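PDB 4TQM: lectin 2 from Agrocybe aegerita, which probably binds glycans ending in N-acetylglucosamine, held in pockets along the edge of a beta-propeller built of four-stranded blades. Local coordinates for residues F134-V139 with F160-G165; L169-R174 with F190-V195. The protein carries 1 engineered substitution. All blocks are in the same frame, centred on the assembly; numbering follows the deposited sequence.

Interaction 1 of 2, residues F134-V139 with F160-G165. With GAL (beta-D-galactopyranose), chain C; NAG (2-acetamido-2-deoxy-beta-D-glucopyranose), chain B; NAG (2-acetamido-2-deoxy-beta-D-glucopyranose), chain D; NAG (2-acetamido-2-deoxy-beta-D-glucopyranose), chain E.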
ATOM      1  N   PHE A 134      10.999  -0.897  -9.946  1.00 18.26           N
ATOM      2  CA  PHE A 134      10.861  -1.813 -11.071  1.00 15.60           C
ATOM      3  C   PHE A 134      10.835  -0.976 -12.341  1.00 11.44           C
ATOM      4  O   PHE A 134       9.804  -0.395 -12.698  1.00 16.25           O
ATOM      5  CB  PHE A 134       9.588  -2.655 -10.950  1.00 15.73           C
ATOM      6  CG  PHE A 134       9.575  -3.564  -9.752  1.00 17.87           C
ATOM      7  CD1 PHE A 134       9.974  -4.886  -9.863  1.00 18.27           C
ATOM      8  CD2 PHE A 134       9.169  -3.094  -8.511  1.00 20.64           C
ATOM      9  CE1 PHE A 134       9.966  -5.726  -8.763  1.00 19.32           C
ATOM     10  CE2 PHE A 134       9.158  -3.928  -7.404  1.00 20.66           C
ATOM     11  CZ  PHE A 134       9.559  -5.244  -7.530  1.00 18.97           C
ATOM     12  N   GLY A 135      11.989  -0.900 -12.996  1.00 10.85           N
ATOM     13  CA  GLY A 135      12.156  -0.075 -14.175  1.00 14.70           C
ATOM     14  C   GLY A 135      12.128  -0.870 -15.465  1.00 20.34           C
ATOM     15  O   GLY A 135      11.463  -1.903 -15.562  1.00 14.86           O
ATOM     16  N   GLU A 136      12.868  -0.384 -16.455  1.00 19.02           N
ATOM     17  CA  GLU A 136      12.825  -0.946 -17.798  1.00 18.51           C
ATOM     18  C   GLU A 136      13.552  -2.280 -17.912  1.00 22.45           C
ATOM     19  O   GLU A 136      13.027  -3.237 -18.486  1.00 19.76           O
ATOM     20  CB  GLU A 136      13.430   0.048 -18.791  1.00 21.67           C
ATOM     21  CG  GLU A 136      13.141  -0.274 -20.240  1.00 24.73           C
ATOM     22  CD  GLU A 136      11.718   0.062 -20.631  1.00 25.25           C
ATOM     23  OE1 GLU A 136      10.994   0.659 -19.804  1.00 24.87           O
ATOM     24  OE2 GLU A 136      11.325  -0.265 -21.769  1.00 27.96           O
ATOM     25  N   LYS A 137      14.766  -2.338 -17.373  1.00 16.51           N
ATOM     26  CA  LYS A 137      15.626  -3.503 -17.554  1.00 24.42           C
ATOM     27  C   LYS A 137      15.630  -4.434 -16.346  1.00 22.11           C
ATOM     28  O   LYS A 137      16.377  -5.414 -16.312  1.00 19.13           O
ATOM     29  CB  LYS A 137      17.055  -3.066 -17.874  1.00 25.65           C
ATOM     30  CG  LYS A 137      17.175  -2.212 -19.121  1.00 20.45           C
ATOM     31  CD  LYS A 137      16.561  -2.896 -20.326  1.00 31.25           C
ATOM     32  CE  LYS A 137      16.897  -2.142 -21.600  1.00 30.28           C
ATOM     33  NZ  LYS A 137      16.576  -0.696 -21.468  1.00 30.89           N
ATOM     34  N   GLY A 138      14.796  -4.129 -15.359  1.00 19.77           N
ATOM     35  CA  GLY A 138      14.719  -4.946 -14.164  1.00 21.10           C
ATOM     36  C   GLY A 138      14.587  -4.126 -12.898  1.00 21.88           C
ATOM     37  O   GLY A 138      14.043  -3.019 -12.911  1.00 21.03           O
ATOM     38  N   VAL A 139      15.095  -4.673 -11.799  1.00 20.50           N
ATOM     39  CA  VAL A 139      14.996  -4.035 -10.494  1.00 20.58           C
ATOM     40  C   VAL A 139      16.222  -3.173 -10.200  1.00 21.25           C
ATOM     41  O   VAL A 139      17.355  -3.660 -10.212  1.00 20.86           O
ATOM     42  CB  VAL A 139      14.820  -5.083  -9.376  1.00 20.26           C
ATOM     43  CG1 VAL A 139      14.639  -4.405  -8.026  1.00 17.94           C
ATOM     44  CG2 VAL A 139      13.637  -5.988  -9.686  1.00 19.48           C
ATOM     45  N   PHE A 160      11.399  -8.814 -13.687  1.00 18.17           N
ATOM     46  CA  PHE A 160      10.304  -7.985 -13.179  1.00 16.41           C
ATOM     47  C   PHE A 160      10.336  -6.580 -13.778  1.00 18.21           C
ATOM     48  O   PHE A 160       9.858  -5.620 -13.163  1.00 19.42           O
ATOM     49  CB  PHE A 160      10.319  -7.908 -11.645  1.00 15.77           C
ATOM     50  CG  PHE A 160      10.315  -9.249 -10.966  1.00 22.00           C
ATOM     51  CD1 PHE A 160       9.153  -9.997 -10.888  1.00 18.56           C
ATOM     52  CD2 PHE A 160      11.473  -9.755 -10.390  1.00 20.89           C
ATOM     53  CE1 PHE A 160       9.144 -11.230 -10.257  1.00 21.38           C
ATOM     54  CE2 PHE A 160      11.469 -10.988  -9.757  1.00 18.03           C
ATOM     55  CZ  PHE A 160      10.304 -11.725  -9.690  1.00 21.26           C
ATOM     56  N   GLY A 161      10.906  -6.466 -14.973  1.00 17.10           N
ATOM     57  CA  GLY A 161      11.012  -5.187 -15.647  1.00 16.35           C
ATOM     58  C   GLY A 161      10.108  -5.108 -16.860  1.00 21.42           C
ATOM     59  O   GLY A 161       9.636  -6.134 -17.365  1.00 22.54           O
ATOM     60  N   TYR A 162       9.862  -3.890 -17.329  1.00 17.54           N
ATOM     61  CA  TYR A 162       9.040  -3.693 -18.514  1.00 19.44           C
ATOM     62  C   TYR A 162       9.672  -4.396 -19.710  1.00 24.84           C
ATOM     63  O   TYR A 162       8.985  -5.078 -20.474  1.00 20.97           O
ATOM     64  CB  TYR A 162       8.858  -2.201 -18.810  1.00 17.84           C
ATOM     65  CG  TYR A 162       7.852  -1.924 -19.902  1.00 22.02           C
ATOM     66  CD1 TYR A 162       6.518  -1.678 -19.597  1.00 20.67           C
ATOM     67  CD2 TYR A 162       8.230  -1.922 -21.239  1.00 20.15           C
ATOM     68  CE1 TYR A 162       5.592  -1.432 -20.592  1.00 22.97           C
ATOM     69  CE2 TYR A 162       7.311  -1.679 -22.241  1.00 23.62           C
ATOM     70  CZ  TYR A 162       5.994  -1.434 -21.913  1.00 24.79           C
ATOM     71  OH  TYR A 162       5.077  -1.190 -22.909  1.00 26.41           O
ATOM     72  N   ASP A 163      10.983  -4.232 -19.861  1.00 22.92           N
ATOM     73  CA  ASP A 163      11.703  -4.853 -20.964  1.00 25.74           C
ATOM     74  C   ASP A 163      12.604  -5.974 -20.452  1.00 25.78           C
ATOM     75  O   ASP A 163      13.550  -6.390 -21.123  1.00 36.86           O
ATOM     76  CB  ASP A 163      12.518  -3.807 -21.732  1.00 25.90           C
ATOM     77  CG  ASP A 163      12.939  -4.289 -23.107  1.00 38.78           C
ATOM     78  OD1 ASP A 163      12.310  -5.240 -23.620  1.00 39.78           O
ATOM     79  OD2 ASP A 163      13.894  -3.717 -23.676  1.00 47.16           O
ATOM     80  N   ALA A 164      12.300  -6.460 -19.255  1.00 24.17           N
ATOM     81  CA  ALA A 164      13.020  -7.583 -18.673  1.00 24.67           C
ATOM     82  C   ALA A 164      12.019  -8.588 -18.113  1.00 24.31           C
ATOM     83  O   ALA A 164      11.739  -8.598 -16.913  1.00 19.00           O
ATOM     84  CB  ALA A 164      13.956  -7.102 -17.579  1.00 22.88           C
ATOM     85  N   GLY A 165      11.477  -9.426 -18.992  1.00 20.33           N
ATOM     86  CA  GLY A 165      10.464 -10.383 -18.595  1.00 21.09           C
ATOM     87  C   GLY A 165       9.082  -9.954 -19.047  1.00 21.58           C
ATOM     88  O   GLY A 165       8.101 -10.667 -18.829  1.00 19.52           O
TER
HETATM   89  C1  GAL C   2      15.717   2.627 -21.768  1.00 24.85           C
HETATM   90  C2  GAL C   2      15.620   2.590 -20.245  1.00 26.85           C
HETATM   91  C3  GAL C   2      16.941   2.964 -19.583  1.00 22.65           C
HETATM   92  C4  GAL C   2      18.113   2.231 -20.226  1.00 26.59           C
HETATM   93  C5  GAL C   2      18.046   2.379 -21.743  1.00 25.16           C
HETATM   94  C6  GAL C   2      19.210   1.663 -22.416  1.00 24.44           C
HETATM   95  O2  GAL C   2      14.636   3.505 -19.823  1.00 24.36           O
HETATM   96  O3  GAL C   2      16.879   2.651 -18.208  1.00 24.46           O
HETATM   97  O4  GAL C   2      18.093   0.863 -19.875  1.00 24.15           O
HETATM   98  O5  GAL C   2      16.817   1.854 -22.201  1.00 19.56           O
HETATM   99  O6  GAL C   2      19.321   2.110 -23.750  1.00 25.78           O
HETATM  100  C1  NAG B   1      12.529   1.821 -26.233  1.00 45.13           C
HETATM  101  C2  NAG B   1      11.857   2.785 -25.256  1.00 39.31           C
HETATM  102  C3  NAG B   1      12.862   3.286 -24.210  1.00 34.98           C
HETATM  103  C4  NAG B   1      13.555   2.099 -23.543  1.00 36.19           C
HETATM  104  C5  NAG B   1      14.097   1.147 -24.610  1.00 34.31           C
HETATM  105  C6  NAG B   1      14.721  -0.107 -24.014  1.00 34.74           C
HETATM  106  C7  NAG B   1      10.092   3.784 -26.613  1.00 47.57           C
HETATM  107  C8  NAG B   1       8.942   4.546 -26.031  1.00 46.57           C
HETATM  108  N2  NAG B   1      11.267   3.895 -25.985  1.00 47.81           N
HETATM  109  O1  NAG B   1      11.605   1.340 -27.189  1.00 54.43           O
HETATM  110  O3  NAG B   1      12.215   4.064 -23.229  1.00 43.68           O
HETATM  111  O4  NAG B   1      14.614   2.526 -22.709  1.00 34.29           O
HETATM  112  O5  NAG B   1      13.079   0.748 -25.504  1.00 46.40           O
HETATM  113  O6  NAG B   1      16.110   0.072 -23.856  1.00 43.80           O
HETATM  114  O7  NAG B   1       9.912   3.102 -27.623  1.00 53.15           O
HETATM  115  C1  NAG D   3      17.593   3.392 -17.188  1.00 24.66           C
HETATM  116  C2  NAG D   3      16.894   3.493 -15.838  1.00 23.93           C
HETATM  117  C3  NAG D   3      17.674   4.450 -14.945  1.00 23.53           C
HETATM  118  C4  NAG D   3      19.116   3.970 -14.833  1.00 27.96           C
HETATM  119  C5  NAG D   3      19.735   3.809 -16.219  1.00 25.20           C
HETATM  120  C6  NAG D   3      21.138   3.217 -16.104  1.00 26.94           C
HETATM  121  C7  NAG D   3      14.495   3.069 -15.987  1.00 23.78           C
HETATM  122  C8  NAG D   3      13.126   3.671 -16.111  1.00 20.18           C
HETATM  123  N2  NAG D   3      15.517   3.924 -16.009  1.00 20.41           N
HETATM  124  O3  NAG D   3      17.088   4.524 -13.664  1.00 20.31           O
HETATM  125  O4  NAG D   3      19.884   4.876 -14.068  1.00 24.58           O
HETATM  126  O5  NAG D   3      18.936   2.973 -17.037  1.00 26.19           O
HETATM  127  O6  NAG D   3      21.684   3.023 -17.389  1.00 35.90           O
HETATM  128  O7  NAG D   3      14.626   1.848 -15.882  1.00 22.54           O
HETATM  129  C1  NAG E   3       8.259 -15.154 -17.919  1.00 16.29           C
HETATM  130  C2  NAG E   3       8.240 -14.134 -16.782  1.00 17.55           C
HETATM  131  C3  NAG E   3       9.667 -13.719 -16.452  1.00 17.23           C
HETATM  132  C4  NAG E   3      10.523 -14.948 -16.180  1.00 17.40           C
HETATM  133  C5  NAG E   3      10.417 -15.949 -17.325  1.00 21.45           C
HETATM  134  C6  NAG E   3      11.177 -17.227 -16.983  1.00 26.82           C
HETATM  135  C7  NAG E   3       6.176 -12.821 -16.754  1.00 17.90           C
HETATM  136  C8  NAG E   3       5.587 -11.459 -16.963  1.00 17.27           C
HETATM  137  N2  NAG E   3       7.440 -12.984 -17.153  1.00 16.63           N
HETATM  138  O3  NAG E   3       9.683 -12.877 -15.322  1.00 18.91           O
HETATM  139  O4  NAG E   3      11.868 -14.564 -16.011  1.00 20.72           O
HETATM  140  O5  NAG E   3       9.065 -16.266 -17.586  1.00 18.88           O
HETATM  141  O6  NAG E   3      10.841 -18.245 -17.900  1.00 27.69           O
HETATM  142  O7  NAG E   3       5.495 -13.715 -16.247  1.00 18.34           O
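Tyr162 and Asp163 dock their backbone amides onto two successive carbonyls of 134-139. Tyr162 N donates to Gly135 O at 3.1 Å and Asp163 N to Glu136 O at 2.7 Å, each arriving in the carbonyl plane. Gly161 lets the segments close this tightly, since a CB there would run into Gly138 N. Gly138 is glycine for a separate reason: its backbone conformation is one that side-chain-bearing residues rarely take. Its N, buried here, finds no partner. The small methyl of Ala164 suits the tight spot against Lys137, with CB 3.2 Å from Lys137 O. Beyond this backbone seam, Phe160 CB packs on Phe134 CD1 at 3.5 Å, and Phe160 O sits at the edge of the Phe134 ring. Glu136 leaves its backbone pointing away, but a bend at chi2 (75°) carries its carboxylate back beside Tyr162, the planes only 26° apart. His116 NE2 is hydrogen-bonded to Glu136 OE1 and anchors that end. Glu136 N donates an almost straight hydrogen bond (179°) to acetyl O7 of NAG in chain D, 2.9 Å away. Gly135, lacking a side chain, leaves room for that acetyl group. Lys137 folds its long chain so that NZ bonds GAL O4 of chain C and NAG O6 of chain B, a reach that suits lysine. On the other segment, Gly165 O accepts from N2 of NAG in chain E, so both segments line sugar sites. A G1 beta bulge sets Phe160 and Gly161 together opposite Ala164, Gly161 N bonding Ala164 O. The turn between strands 130-134 and 139-142 is backed by the loop following strand 154-157, and Phe134 and Phe160 reach Ile187 of strand 186-190 in the next blade.

Interaction 2 of 2, residues L169-R174 with F190-V195. With NAG (2-acetamido-2-deoxy-beta-D-glucopyranose), chain E; GAL (beta-D-galactopyranose), chain F; NAG (2-acetamido-2-deoxy-beta-D-glucopyranose), chain G.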
ATOM      1  N   LEU A 169       1.712  -3.307 -16.259  1.00 16.92           N
ATOM      2  CA  LEU A 169       0.823  -2.880 -15.185  1.00 17.78           C
ATOM      3  C   LEU A 169      -0.615  -3.353 -15.393  1.00 17.00           C
ATOM      4  O   LEU A 169      -1.381  -3.484 -14.436  1.00 18.70           O
ATOM      5  CB  LEU A 169       0.867  -1.357 -15.024  1.00 18.75           C
ATOM      6  CG  LEU A 169       2.140  -0.841 -14.351  1.00 17.69           C
ATOM      7  CD1 LEU A 169       2.121   0.672 -14.242  1.00 20.54           C
ATOM      8  CD2 LEU A 169       2.290  -1.472 -12.982  1.00 15.02           C
ATOM      9  N   ASP A 170      -0.982  -3.619 -16.642  1.00 18.58           N
ATOM     10  CA  ASP A 170      -2.350  -4.029 -16.948  1.00 19.13           C
ATOM     11  C   ASP A 170      -2.532  -5.552 -16.955  1.00 18.54           C
ATOM     12  O   ASP A 170      -3.617  -6.046 -17.255  1.00 20.14           O
ATOM     13  CB  ASP A 170      -2.803  -3.425 -18.283  1.00 22.95           C
ATOM     14  CG  ASP A 170      -2.000  -3.950 -19.468  1.00 32.59           C
ATOM     15  OD1 ASP A 170      -0.881  -4.465 -19.255  1.00 33.09           O
ATOM     16  OD2 ASP A 170      -2.488  -3.847 -20.614  1.00 37.14           O
ATOM     17  N   ARG A 171      -1.472  -6.287 -16.625  1.00 18.37           N
ATOM     18  CA  ARG A 171      -1.526  -7.750 -16.628  1.00 19.48           C
ATOM     19  C   ARG A 171      -0.971  -8.370 -15.349  1.00 19.61           C
ATOM     20  O   ARG A 171      -1.391  -9.455 -14.942  1.00 17.86           O
ATOM     21  CB  ARG A 171      -0.741  -8.316 -17.814  1.00 18.87           C
ATOM     22  CG  ARG A 171      -1.321  -8.003 -19.177  1.00 20.34           C
ATOM     23  CD  ARG A 171      -0.440  -8.561 -20.284  1.00 22.50           C
ATOM     24  NE  ARG A 171      -0.353 -10.021 -20.248  1.00 21.52           N
ATOM     25  CZ  ARG A 171      -1.258 -10.833 -20.785  1.00 24.28           C
ATOM     26  NH1 ARG A 171      -2.328 -10.332 -21.388  1.00 22.17           N
ATOM     27  NH2 ARG A 171      -1.101 -12.149 -20.712  1.00 19.01           N
ATOM     28  N   HIS A 172      -0.027  -7.675 -14.722  1.00 14.69           N
ATOM     29  CA  HIS A 172       0.814  -8.280 -13.700  1.00 11.61           C
ATOM     30  C   HIS A 172       0.891  -7.449 -12.423  1.00 21.81           C
ATOM     31  O   HIS A 172       0.606  -6.248 -12.436  1.00 11.59           O
ATOM     32  CB  HIS A 172       2.221  -8.477 -14.264  1.00 16.10           C
ATOM     33  CG  HIS A 172       2.246  -9.176 -15.586  1.00 16.34           C
ATOM     34  ND1 HIS A 172       2.971  -8.707 -16.664  1.00 18.26           N
ATOM     35  CD2 HIS A 172       1.640 -10.310 -16.010  1.00 17.69           C
ATOM     36  CE1 HIS A 172       2.806  -9.519 -17.691  1.00 21.65           C
ATOM     37  NE2 HIS A 172       2.004 -10.503 -17.320  1.00 17.65           N
ATOM     38  N   LEU A 173       1.286  -8.093 -11.325  1.00 18.40           N
ATOM     39  CA  LEU A 173       1.421  -7.398 -10.043  1.00 17.41           C
ATOM     40  C   LEU A 173       2.812  -7.608  -9.450  1.00 18.99           C
ATOM     41  O   LEU A 173       3.400  -8.667  -9.615  1.00 14.77           O
ATOM     42  CB  LEU A 173       0.352  -7.878  -9.057  1.00 17.09           C
ATOM     43  CG  LEU A 173      -1.103  -7.532  -9.386  1.00 19.05           C
ATOM     44  CD1 LEU A 173      -2.057  -8.383  -8.558  1.00 19.01           C
ATOM     45  CD2 LEU A 173      -1.372  -6.051  -9.156  1.00 16.43           C
ATOM     46  N   ARG A 174       3.341  -6.601  -8.759  1.00 17.67           N
ATOM     47  CA  ARG A 174       4.672  -6.714  -8.166  1.00 13.42           C
ATOM     48  C   ARG A 174       4.721  -6.078  -6.781  1.00 17.45           C
ATOM     49  O   ARG A 174       4.642  -4.856  -6.644  1.00 16.27           O
ATOM     50  CB  ARG A 174       5.732  -6.091  -9.081  1.00 15.56           C
ATOM     51  CG  ARG A 174       6.171  -6.981 -10.241  1.00 15.16           C
ATOM     52  CD  ARG A 174       6.815  -6.167 -11.349  1.00 15.21           C
ATOM     53  NE  ARG A 174       5.849  -5.284 -12.001  1.00 16.50           N
ATOM     54  CZ  ARG A 174       6.152  -4.426 -12.970  1.00 17.84           C
ATOM     55  NH1 ARG A 174       7.400  -4.327 -13.406  1.00 13.50           N
ATOM     56  NH2 ARG A 174       5.204  -3.665 -13.507  1.00 14.53           N
ATOM     57  N   PHE A 190       3.207 -11.483  -9.576  1.00 13.84           N
ATOM     58  CA  PHE A 190       2.121 -12.169 -10.253  1.00 15.12           C
ATOM     59  C   PHE A 190       2.263 -11.908 -11.745  1.00 19.43           C
ATOM     60  O   PHE A 190       1.829 -10.867 -12.245  1.00 18.73           O
ATOM     61  CB  PHE A 190       0.776 -11.645  -9.744  1.00 19.03           C
ATOM     62  CG  PHE A 190       0.550 -11.874  -8.271  1.00 14.95           C
ATOM     63  CD1 PHE A 190      -0.252 -12.915  -7.836  1.00 14.98           C
ATOM     64  CD2 PHE A 190       1.139 -11.049  -7.322  1.00 19.49           C
ATOM     65  CE1 PHE A 190      -0.466 -13.133  -6.483  1.00 19.50           C
ATOM     66  CE2 PHE A 190       0.933 -11.260  -5.969  1.00 16.81           C
ATOM     67  CZ  PHE A 190       0.129 -12.304  -5.548  1.00 15.12           C
ATOM     68  N   GLY A 191       2.892 -12.849 -12.445  1.00 16.03           N
ATOM     69  CA  GLY A 191       3.155 -12.713 -13.866  1.00 16.72           C
ATOM     70  C   GLY A 191       2.052 -13.292 -14.732  1.00 20.53           C
ATOM     71  O   GLY A 191       0.873 -13.214 -14.383  1.00 20.08           O
ATOM     72  N   ASP A 192       2.432 -13.864 -15.872  1.00 17.46           N
ATOM     73  CA  ASP A 192       1.465 -14.448 -16.797  1.00 19.37           C
ATOM     74  C   ASP A 192       0.985 -15.822 -16.348  1.00 15.23           C
ATOM     75  O   ASP A 192      -0.215 -16.057 -16.208  1.00 17.05           O
ATOM     76  CB  ASP A 192       2.060 -14.556 -18.201  1.00 19.05           C
ATOM     77  CG  ASP A 192       2.109 -13.224 -18.917  1.00 19.97           C
ATOM     78  OD1 ASP A 192       1.084 -12.509 -18.911  1.00 18.38           O
ATOM     79  OD2 ASP A 192       3.173 -12.890 -19.476  1.00 17.89           O
ATOM     80  N   LYS A 193       1.928 -16.728 -16.119  1.00 15.71           N
ATOM     81  CA  LYS A 193       1.583 -18.118 -15.857  1.00 21.07           C
ATOM     82  C   LYS A 193       2.007 -18.601 -14.475  1.00 21.49           C
ATOM     83  O   LYS A 193       1.656 -19.713 -14.068  1.00 16.85           O
ATOM     84  CB  LYS A 193       2.180 -19.020 -16.944  1.00 21.55           C
ATOM     85  CG  LYS A 193       1.589 -18.782 -18.325  1.00 25.01           C
ATOM     86  CD  LYS A 193       2.258 -19.634 -19.401  1.00 29.18           C
ATOM     87  CE  LYS A 193       1.831 -21.097 -19.331  1.00 33.07           C
ATOM     88  NZ  LYS A 193       2.581 -21.880 -18.307  1.00 40.78           N
ATOM     89  N   HIS A 194       2.754 -17.766 -13.754  1.00 16.38           N
ATOM     90  CA  HIS A 194       3.286 -18.155 -12.454  1.00 15.03           C
ATOM     91  C   HIS A 194       3.391 -16.972 -11.497  1.00 20.36           C
ATOM     92  O   HIS A 194       3.711 -15.853 -11.903  1.00 19.52           O
ATOM     93  CB  HIS A 194       4.685 -18.776 -12.600  1.00 17.45           C
ATOM     94  CG  HIS A 194       4.781 -19.839 -13.651  1.00 18.89           C
ATOM     95  ND1 HIS A 194       4.388 -21.142 -13.435  1.00 21.67           N
ATOM     96  CD2 HIS A 194       5.243 -19.793 -14.926  1.00 22.63           C
ATOM     97  CE1 HIS A 194       4.593 -21.851 -14.532  1.00 24.00           C
ATOM     98  NE2 HIS A 194       5.113 -21.055 -15.450  1.00 24.30           N
ATOM     99  N   VAL A 195       3.110 -17.226 -10.224  1.00 16.99           N
ATOM    100  CA  VAL A 195       3.545 -16.335  -9.166  1.00 19.94           C
ATOM    101  C   VAL A 195       4.992 -16.710  -8.883  1.00 21.22           C
ATOM    102  O   VAL A 195       5.290 -17.871  -8.537  1.00 22.83           O
ATOM    103  CB  VAL A 195       2.714 -16.494  -7.881  1.00 19.51           C
ATOM    104  CG1 VAL A 195       3.329 -15.676  -6.752  1.00 17.73           C
ATOM    105  CG2 VAL A 195       1.267 -16.076  -8.119  1.00 15.21           C
TER
HETATM  106  C1  NAG E   3       8.259 -15.154 -17.919  1.00 16.29           C
HETATM  107  C2  NAG E   3       8.240 -14.134 -16.782  1.00 17.55           C
HETATM  108  C3  NAG E   3       9.667 -13.719 -16.452  1.00 17.23           C
HETATM  109  C4  NAG E   3      10.523 -14.948 -16.180  1.00 17.40           C
HETATM  110  C5  NAG E   3      10.417 -15.949 -17.325  1.00 21.45           C
HETATM  111  C6  NAG E   3      11.177 -17.227 -16.983  1.00 26.82           C
HETATM  112  C7  NAG E   3       6.176 -12.821 -16.754  1.00 17.90           C
HETATM  113  C8  NAG E   3       5.587 -11.459 -16.963  1.00 17.27           C
HETATM  114  N2  NAG E   3       7.440 -12.984 -17.153  1.00 16.63           N
HETATM  115  O3  NAG E   3       9.683 -12.877 -15.322  1.00 18.91           O
HETATM  116  O4  NAG E   3      11.868 -14.564 -16.011  1.00 20.72           O
HETATM  117  O5  NAG E   3       9.065 -16.266 -17.586  1.00 18.88           O
HETATM  118  O6  NAG E   3      10.841 -18.245 -17.900  1.00 27.69           O
HETATM  119  O7  NAG E   3       5.495 -13.715 -16.247  1.00 18.34           O
HETATM  120  C1  GAL F   2       4.805 -16.136 -21.173  1.00 25.03           C
HETATM  121  C2  GAL F   2       5.245 -15.496 -19.861  1.00 21.06           C
HETATM  122  C3  GAL F   2       6.625 -16.001 -19.454  1.00 20.29           C
HETATM  123  C4  GAL F   2       6.688 -17.526 -19.525  1.00 18.01           C
HETATM  124  C5  GAL F   2       6.110 -18.039 -20.844  1.00 20.31           C
HETATM  125  C6  GAL F   2       6.060 -19.562 -20.896  1.00 22.66           C
HETATM  126  O2  GAL F   2       5.269 -14.095 -20.004  1.00 20.73           O
HETATM  127  O3  GAL F   2       6.895 -15.581 -18.134  1.00 18.69           O
HETATM  128  O4  GAL F   2       5.954 -18.070 -18.451  1.00 19.41           O
HETATM  129  O5  GAL F   2       4.803 -17.534 -21.007  1.00 19.90           O
HETATM  130  O6  GAL F   2       7.360 -20.077 -21.073  1.00 21.52           O
HETATM  131  C1  NAG G   1      -0.062 -15.302 -23.322  1.00 35.29           C
HETATM  132  C2  NAG G   1       0.528 -16.705 -23.421  1.00 35.84           C
HETATM  133  C3  NAG G   1       1.564 -16.895 -22.316  1.00 30.20           C
HETATM  134  C4  NAG G   1       2.590 -15.768 -22.350  1.00 30.78           C
HETATM  135  C5  NAG G   1       1.919 -14.401 -22.411  1.00 31.10           C
HETATM  136  C6  NAG G   1       2.952 -13.306 -22.644  1.00 27.81           C
HETATM  137  C7  NAG G   1      -1.331 -17.976 -24.338  1.00 47.97           C
HETATM  138  C8  NAG G   1      -0.680 -18.486 -25.590  1.00 48.77           C
HETATM  139  N2  NAG G   1      -0.526 -17.695 -23.315  1.00 39.51           N
HETATM  140  O1  NAG G   1      -1.022 -15.090 -24.335  1.00 46.84           O
HETATM  141  O3  NAG G   1       2.227 -18.134 -22.447  1.00 30.51           O
HETATM  142  O4  NAG G   1       3.388 -15.839 -21.190  1.00 22.04           O
HETATM  143  O5  NAG G   1       0.968 -14.349 -23.453  1.00 33.43           O
HETATM  144  O6  NAG G   1       3.752 -13.653 -23.753  1.00 31.36           O
HETATM  145  O7  NAG G   1      -2.552 -17.820 -24.285  1.00 53.56           O
HETATM  146  O   HOH W   1      -1.242 -11.983 -13.509  1.00 11.09           O
HETATM  147  O   HOH W   2       2.395 -10.465 -21.008  1.00 23.26           O
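Arg171 reaches Asp192 through a bend at chi3 (63°), which turns the guanidinium edge toward the carboxylate, while Asp192 holds CG anti to its carbonyl carbon (chi1 -76°), bringing OD1 to the arginine and the histidine. The grip is side-on, and both nitrogens converge on one oxygen: Arg171 NE lies 3.2 Å and Arg171 NH2 2.9 Å from Asp192 OD1 in a salt bridge. A third donor, His172 NE2, meets Asp192 OD1 at 2.7 Å, nearly straight and in its own ring plane but from above the carboxylate, the planes being 75° apart. His172 ND1 is hydrogen-bonded to Arg168 N, which fixes the ring's rotation and fits a proton on NE2. Arg171 CB covers one face of this imidazole; the acetyl methyl C8 of NAG in chain E covers the other, 3.5 Å from His172 CE1. Arginine and histidine thus position the aspartate, whose N donates to O7 of that NAG at 3.1 Å and whose OD2 faces GAL O2 of chain F. Arg171 NH2 also salt-bridges Asp219, probably easing the closeness of the two acids. Next along the chain, Leu173 and Phe190 form an antiparallel hydrogen-bonded pair, with Leu173 CB against Phe190 CD2 at 3.7 Å. This pair joins strands 173-177 and 186-190 of one blade; both side chains touch Arg230 of strand 230-233 in the following blade.

From the N terminus, interaction 1 comes first: the turn 134-139 of one blade meets 160-165, closing a loop over the blade's strands 139-142 and 154-157. Only then does interaction 2 open, as 169-174 leads into the next blade and meets 190-195, closing a loop over strands 173-177 and 186-190. The two loops therefore stand in series, neither nested nor crossed. They nevertheless touch, Arg174 NH1 probably hydrogen-bonding Phe160 O, so that consecutive blades are tied together. NAG of chain E spans the join, touched by both interactions, with Asp159 and Trp167 completing the site.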